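Local coordinates for protein cytochrome P450 (Picrophilus torridus, PDB 2RFB) that binds heme and probably acts as a monooxygenase, inserting one atom of molecular oxygen into an organic substrate, at residues K87-A99 with N331-S343. Numbering follows the deposited sequence.
Sequences KNIDNKDIISEYA and NKMVLGYDKLFLS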
loop_
_atom_site.group_PDB
_atom_site.type_symbol
_atom_site.label_atom_id
_atom_site.label_comp_id
_atom_site.label_asym_id
_atom_site.label_seq_id
_atom_site.Cartn_x
_atom_site.Cartn_y
_atom_site.Cartn_z
ATOM N N LYS A 87 1.890 23.627 -1.924
ATOM C CA LYS A 87 1.919 25.104 -2.041
ATOM C C LYS A 87 3.117 25.646 -2.782
ATOM O O LYS A 87 3.023 26.636 -3.504
ATOM C CB LYS A 87 1.971 25.747 -0.649
ATOM C CG LYS A 87 0.733 26.448 -0.173
ATOM C CD LYS A 87 1.031 27.035 1.207
ATOM C CE LYS A 87 -0.158 27.776 1.789
ATOM N NZ LYS A 87 0.287 28.821 2.778
ATOM N N ASN A 88 4.246 24.994 -2.556
ATOM C CA ASN A 88 5.546 25.581 -2.802
ATOM C C ASN A 88 6.485 24.449 -3.123
ATOM O O ASN A 88 7.524 24.273 -2.476
ATOM C CB ASN A 88 6.027 26.258 -1.529
ATOM C CG ASN A 88 5.817 25.381 -0.290
ATOM O OD1 ASN A 88 5.338 24.218 -0.376
ATOM N ND2 ASN A 88 6.146 25.947 0.886
ATOM N N ILE A 89 6.088 23.647 -4.095
ATOM C CA ILE A 89 6.800 22.449 -4.368
ATOM C C ILE A 89 7.563 22.668 -5.641
ATOM O O ILE A 89 8.539 21.992 -5.901
ATOM C CB ILE A 89 5.816 21.276 -4.523
ATOM C CG1 ILE A 89 6.500 19.963 -4.273
ATOM C CG2 ILE A 89 5.166 21.281 -5.884
ATOM C CD1 ILE A 89 5.570 18.872 -4.549
ATOM N N ASP A 90 7.109 23.631 -6.434
ATOM C CA ASP A 90 7.692 23.865 -7.733
ATOM C C ASP A 90 9.211 23.708 -7.715
ATOM O O ASP A 90 9.893 24.168 -6.786
ATOM C CB ASP A 90 7.294 25.253 -8.252
ATOM C CG ASP A 90 5.803 25.397 -8.387
ATOM O OD1 ASP A 90 5.268 25.119 -9.502
ATOM O OD2 ASP A 90 5.174 25.736 -7.346
ATOM N N ASN A 91 9.717 23.030 -8.745
ATOM C CA ASN A 91 11.155 22.859 -8.966
ATOM C C ASN A 91 11.814 21.826 -8.098
ATOM O O ASN A 91 12.994 21.545 -8.288
ATOM C CB ASN A 91 11.883 24.163 -8.770
ATOM C CG ASN A 91 12.043 24.898 -10.032
ATOM O OD1 ASN A 91 12.805 24.462 -10.915
ATOM N ND2 ASN A 91 11.355 26.037 -10.154
ATOM N N LYS A 92 11.053 21.266 -7.165
ATOM C CA LYS A 92 11.584 20.324 -6.186
ATOM C C LYS A 92 11.263 18.919 -6.551
ATOM O O LYS A 92 10.521 18.682 -7.502
ATOM C CB LYS A 92 11.021 20.613 -4.797
ATOM C CG LYS A 92 11.594 21.916 -4.243
ATOM C CD LYS A 92 10.859 22.374 -3.039
ATOM C CE LYS A 92 11.404 23.737 -2.646
ATOM N NZ LYS A 92 11.173 24.000 -1.200
ATOM N N ASP A 93 11.820 17.996 -5.772
ATOM C CA ASP A 93 11.569 16.575 -5.911
ATOM C C ASP A 93 10.185 16.276 -5.388
ATOM O O ASP A 93 9.937 16.396 -4.189
ATOM C CB ASP A 93 12.613 15.701 -5.170
ATOM C CG ASP A 93 12.307 14.175 -5.298
ATOM O OD1 ASP A 93 11.504 13.757 -6.157
ATOM O OD2 ASP A 93 12.847 13.368 -4.536
ATOM N N ILE A 94 9.286 15.883 -6.285
ATOM C CA ILE A 94 7.881 15.693 -5.925
ATOM C C ILE A 94 7.696 14.481 -5.001
ATOM O O ILE A 94 6.721 14.376 -4.251
ATOM C CB ILE A 94 7.041 15.398 -7.183
ATOM C CG1 ILE A 94 7.268 16.440 -8.294
ATOM C CG2 ILE A 94 5.611 15.267 -6.817
ATOM C CD1 ILE A 94 6.679 17.792 -8.053
ATOM N N ILE A 95 8.589 13.509 -5.135
ATOM C CA ILE A 95 8.547 12.322 -4.301
ATOM C C ILE A 95 8.949 12.710 -2.870
ATOM O O ILE A 95 8.130 12.642 -1.954
ATOM C CB ILE A 95 9.435 11.213 -4.907
ATOM C CG1 ILE A 95 8.947 10.930 -6.334
ATOM C CG2 ILE A 95 9.596 9.970 -3.944
ATOM C CD1 ILE A 95 7.589 10.150 -6.497
ATOM N N SER A 96 10.154 13.174 -2.657
ATOM C CA SER A 96 10.504 13.383 -1.274
ATOM C C SER A 96 9.806 14.560 -0.556
ATOM O O SER A 96 9.712 14.568 0.663
ATOM C CB SER A 96 12.009 13.466 -1.114
ATOM O OG SER A 96 12.367 14.742 -1.483
ATOM N N GLU A 97 9.315 15.539 -1.313
ATOM C CA GLU A 97 8.738 16.758 -0.736
ATOM C C GLU A 97 7.217 16.760 -0.763
ATOM O O GLU A 97 6.599 17.583 -0.112
ATOM C CB GLU A 97 9.260 18.013 -1.428
ATOM C CG GLU A 97 10.746 18.164 -1.308
ATOM C CD GLU A 97 11.259 18.150 0.148
ATOM O OE1 GLU A 97 10.743 18.968 0.974
ATOM O OE2 GLU A 97 12.203 17.343 0.447
ATOM N N TYR A 98 6.607 15.860 -1.516
ATOM C CA TYR A 98 5.179 15.809 -1.493
ATOM C C TYR A 98 4.719 14.377 -1.300
ATOM O O TYR A 98 4.011 14.069 -0.386
ATOM C CB TYR A 98 4.576 16.396 -2.779
ATOM C CG TYR A 98 3.041 16.300 -2.756
ATOM C CD1 TYR A 98 2.253 17.281 -2.121
ATOM C CD2 TYR A 98 2.392 15.215 -3.335
ATOM C CE1 TYR A 98 0.834 17.155 -2.091
ATOM C CE2 TYR A 98 1.041 15.105 -3.331
ATOM C CZ TYR A 98 0.263 16.066 -2.721
ATOM O OH TYR A 98 -1.085 15.873 -2.736
ATOM N N ALA A 99 5.133 13.486 -2.178
ATOM C CA ALA A 99 4.560 12.141 -2.182
ATOM C C ALA A 99 4.928 11.253 -0.953
ATOM O O ALA A 99 4.101 10.471 -0.514
ATOM C CB ALA A 99 4.838 11.436 -3.544
ATOM N N ASN A 331 13.687 -1.666 -7.452
ATOM C CA ASN A 331 13.157 -2.914 -6.919
ATOM C C ASN A 331 12.032 -3.522 -7.814
ATOM O O ASN A 331 11.047 -2.847 -8.127
ATOM C CB ASN A 331 12.695 -2.654 -5.485
ATOM C CG ASN A 331 12.077 -3.903 -4.794
ATOM O OD1 ASN A 331 11.615 -3.812 -3.652
ATOM N ND2 ASN A 331 12.058 -5.047 -5.479
ATOM N N LYS A 332 12.149 -4.787 -8.213
ATOM C CA LYS A 332 11.152 -5.340 -9.143
ATOM C C LYS A 332 9.787 -5.629 -8.516
ATOM O O LYS A 332 8.774 -5.720 -9.187
ATOM C CB LYS A 332 11.700 -6.527 -9.912
ATOM C CG LYS A 332 11.945 -7.779 -9.068
ATOM C CD LYS A 332 12.927 -8.788 -9.784
ATOM C CE LYS A 332 12.522 -10.293 -9.477
ATOM N NZ LYS A 332 11.153 -10.767 -10.043
ATOM N N MET A 333 9.753 -5.708 -7.206
ATOM C CA MET A 333 8.530 -5.985 -6.506
ATOM C C MET A 333 7.541 -4.789 -6.485
ATOM O O MET A 333 6.362 -4.981 -6.241
ATOM C CB MET A 333 8.856 -6.421 -5.096
ATOM C CG MET A 333 7.616 -6.760 -4.283
ATOM S SD MET A 333 8.094 -7.604 -2.714
ATOM C CE MET A 333 6.499 -7.274 -1.841
ATOM N N VAL A 334 8.012 -3.574 -6.743
ATOM C CA VAL A 334 7.129 -2.388 -6.623
ATOM C C VAL A 334 7.343 -1.536 -7.871
ATOM O O VAL A 334 8.268 -1.803 -8.644
ATOM C CB VAL A 334 7.421 -1.554 -5.350
ATOM C CG1 VAL A 334 7.365 -2.423 -4.089
ATOM C CG2 VAL A 334 8.774 -0.836 -5.471
ATOM N N LEU A 335 6.518 -0.523 -8.077
ATOM C CA LEU A 335 6.690 0.304 -9.238
ATOM C C LEU A 335 6.455 1.775 -8.902
ATOM O O LEU A 335 5.347 2.178 -8.485
ATOM C CB LEU A 335 5.759 -0.177 -10.359
ATOM C CG LEU A 335 5.667 0.687 -11.636
ATOM C CD1 LEU A 335 7.024 0.811 -12.354
ATOM C CD2 LEU A 335 4.595 0.186 -12.600
ATOM N N GLY A 336 7.480 2.600 -9.082
ATOM C CA GLY A 336 7.383 3.981 -8.683
ATOM C C GLY A 336 8.679 4.686 -8.927
ATOM O O GLY A 336 9.673 4.077 -9.401
ATOM N N TYR A 337 8.696 5.971 -8.602
ATOM C CA TYR A 337 9.868 6.790 -8.870
ATOM C C TYR A 337 10.750 6.839 -7.641
ATOM O O TYR A 337 10.275 6.800 -6.511
ATOM C CB TYR A 337 9.446 8.220 -9.242
ATOM C CG TYR A 337 8.888 8.273 -10.620
ATOM C CD1 TYR A 337 7.578 7.836 -10.872
ATOM C CD2 TYR A 337 9.687 8.676 -11.695
ATOM C CE1 TYR A 337 7.062 7.840 -12.149
ATOM C CE2 TYR A 337 9.169 8.708 -12.977
ATOM C CZ TYR A 337 7.844 8.286 -13.188
ATOM O OH TYR A 337 7.326 8.258 -14.459
ATOM N N ASP A 338 12.043 6.907 -7.869
ATOM C CA ASP A 338 12.955 7.095 -6.798
ATOM C C ASP A 338 12.922 8.587 -6.496
ATOM O O ASP A 338 12.754 8.975 -5.338
ATOM C CB ASP A 338 14.336 6.638 -7.225
ATOM C CG ASP A 338 15.415 6.962 -6.194
ATOM O OD1 ASP A 338 15.130 7.017 -4.992
ATOM O OD2 ASP A 338 16.562 7.115 -6.601
ATOM N N LYS A 339 13.058 9.395 -7.554
ATOM C CA LYS A 339 12.957 10.826 -7.516
ATOM C C LYS A 339 12.178 11.261 -8.747
ATOM O O LYS A 339 12.295 10.642 -9.836
ATOM C CB LYS A 339 14.351 11.449 -7.618
ATOM C CG LYS A 339 15.217 11.362 -6.410
ATOM C CD LYS A 339 16.598 11.738 -6.826
ATOM C CE LYS A 339 17.649 11.211 -5.880
ATOM N NZ LYS A 339 17.707 12.065 -4.663
ATOM N N LEU A 340 11.416 12.347 -8.607
ATOM C CA LEU A 340 10.585 12.828 -9.702
ATOM C C LEU A 340 10.668 14.346 -9.804
ATOM O O LEU A 340 10.296 15.070 -8.873
ATOM C CB LEU A 340 9.146 12.384 -9.525
ATOM C CG LEU A 340 8.186 12.461 -10.734
ATOM C CD1 LEU A 340 6.888 11.682 -10.483
ATOM C CD2 LEU A 340 7.812 13.916 -11.044
ATOM N N PHE A 341 11.166 14.825 -10.931
ATOM C CA PHE A 341 11.296 16.256 -11.151
ATOM C C PHE A 341 10.522 16.604 -12.379
ATOM O O PHE A 341 10.602 15.929 -13.410
ATOM C CB PHE A 341 12.747 16.675 -11.367
ATOM C CG PHE A 341 13.605 16.433 -10.208
ATOM C CD1 PHE A 341 14.225 15.196 -10.037
ATOM C CD2 PHE A 341 13.798 17.421 -9.260
ATOM C CE1 PHE A 341 15.044 14.963 -8.943
ATOM C CE2 PHE A 341 14.594 17.178 -8.152
ATOM C CZ PHE A 341 15.227 15.941 -8.003
ATOM N N LEU A 342 9.783 17.683 -12.246
ATOM C CA LEU A 342 8.878 18.122 -13.257
ATOM C C LEU A 342 9.498 19.042 -14.280
ATOM O O LEU A 342 10.349 19.854 -14.006
ATOM C CB LEU A 342 7.738 18.861 -12.610
ATOM C CG LEU A 342 6.345 18.319 -12.682
ATOM C CD1 LEU A 342 6.250 16.810 -12.515
ATOM C CD2 LEU A 342 5.537 19.081 -11.645
ATOM N N SER A 343 9.004 18.877 -15.491
ATOM C CA SER A 343 9.035 19.909 -16.522
ATOM C C SER A 343 10.272 19.727 -17.308
ATOM O O SER A 343 10.265 19.025 -18.328
ATOM C CB SER A 343 8.963 21.309 -15.926
ATOM O OG SER A 343 9.135 22.218 -16.963
ATOM O OXT SER A 343 11.268 20.279 -16.859
HETATM O O HOH W 1 9.890 19.247 -9.921
HETATM O O HOH W 2 13.171 10.905 -3.568
#
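D93 and L340 meet through a carboxylate and a backbone amide: L340 N donates to D93 OD1 at 2.8 Å, the N-H...O angle being 177°. The same oxygen accepts from I95 N (3.1 Å), and the two donors arrive from opposite faces of the carboxylate plane. CG anti to the backbone N (chi1 178°) turns the carboxylate back over the start of helix 94-99, where D93 is the N-cap; S96 N adds a weak bond to OD2. I94 N donates to L340 O at 2.9 Å, so both backbone polar atoms of L340 are bonded here. The tight side is apolar: I95 CG1 lies 3.5 Å from L340 CB, its CD1 reaches Y337 CB, and I94 CG1 packs on L340 CD2. Between the sides, D93 CA makes an off-centre CH-pi contact, 4.3 Å from the F341 ring centroid. The solvent side, with exposed K92 and K339, is looser: one water links D93 OD2 to D338 O, another K92 O to L342 N. Losing the carboxylate to an alanine here would probably leave the amides of L340 and I95 without their shared acceptor. In this P450 the contact joins the C-terminal chain to a short helix, I95 about 13 Å from the heme. One carboxylate oxygen serves both, and its two N-H donors, the water on OD2 and the helix N-terminus would probably favour the charged form.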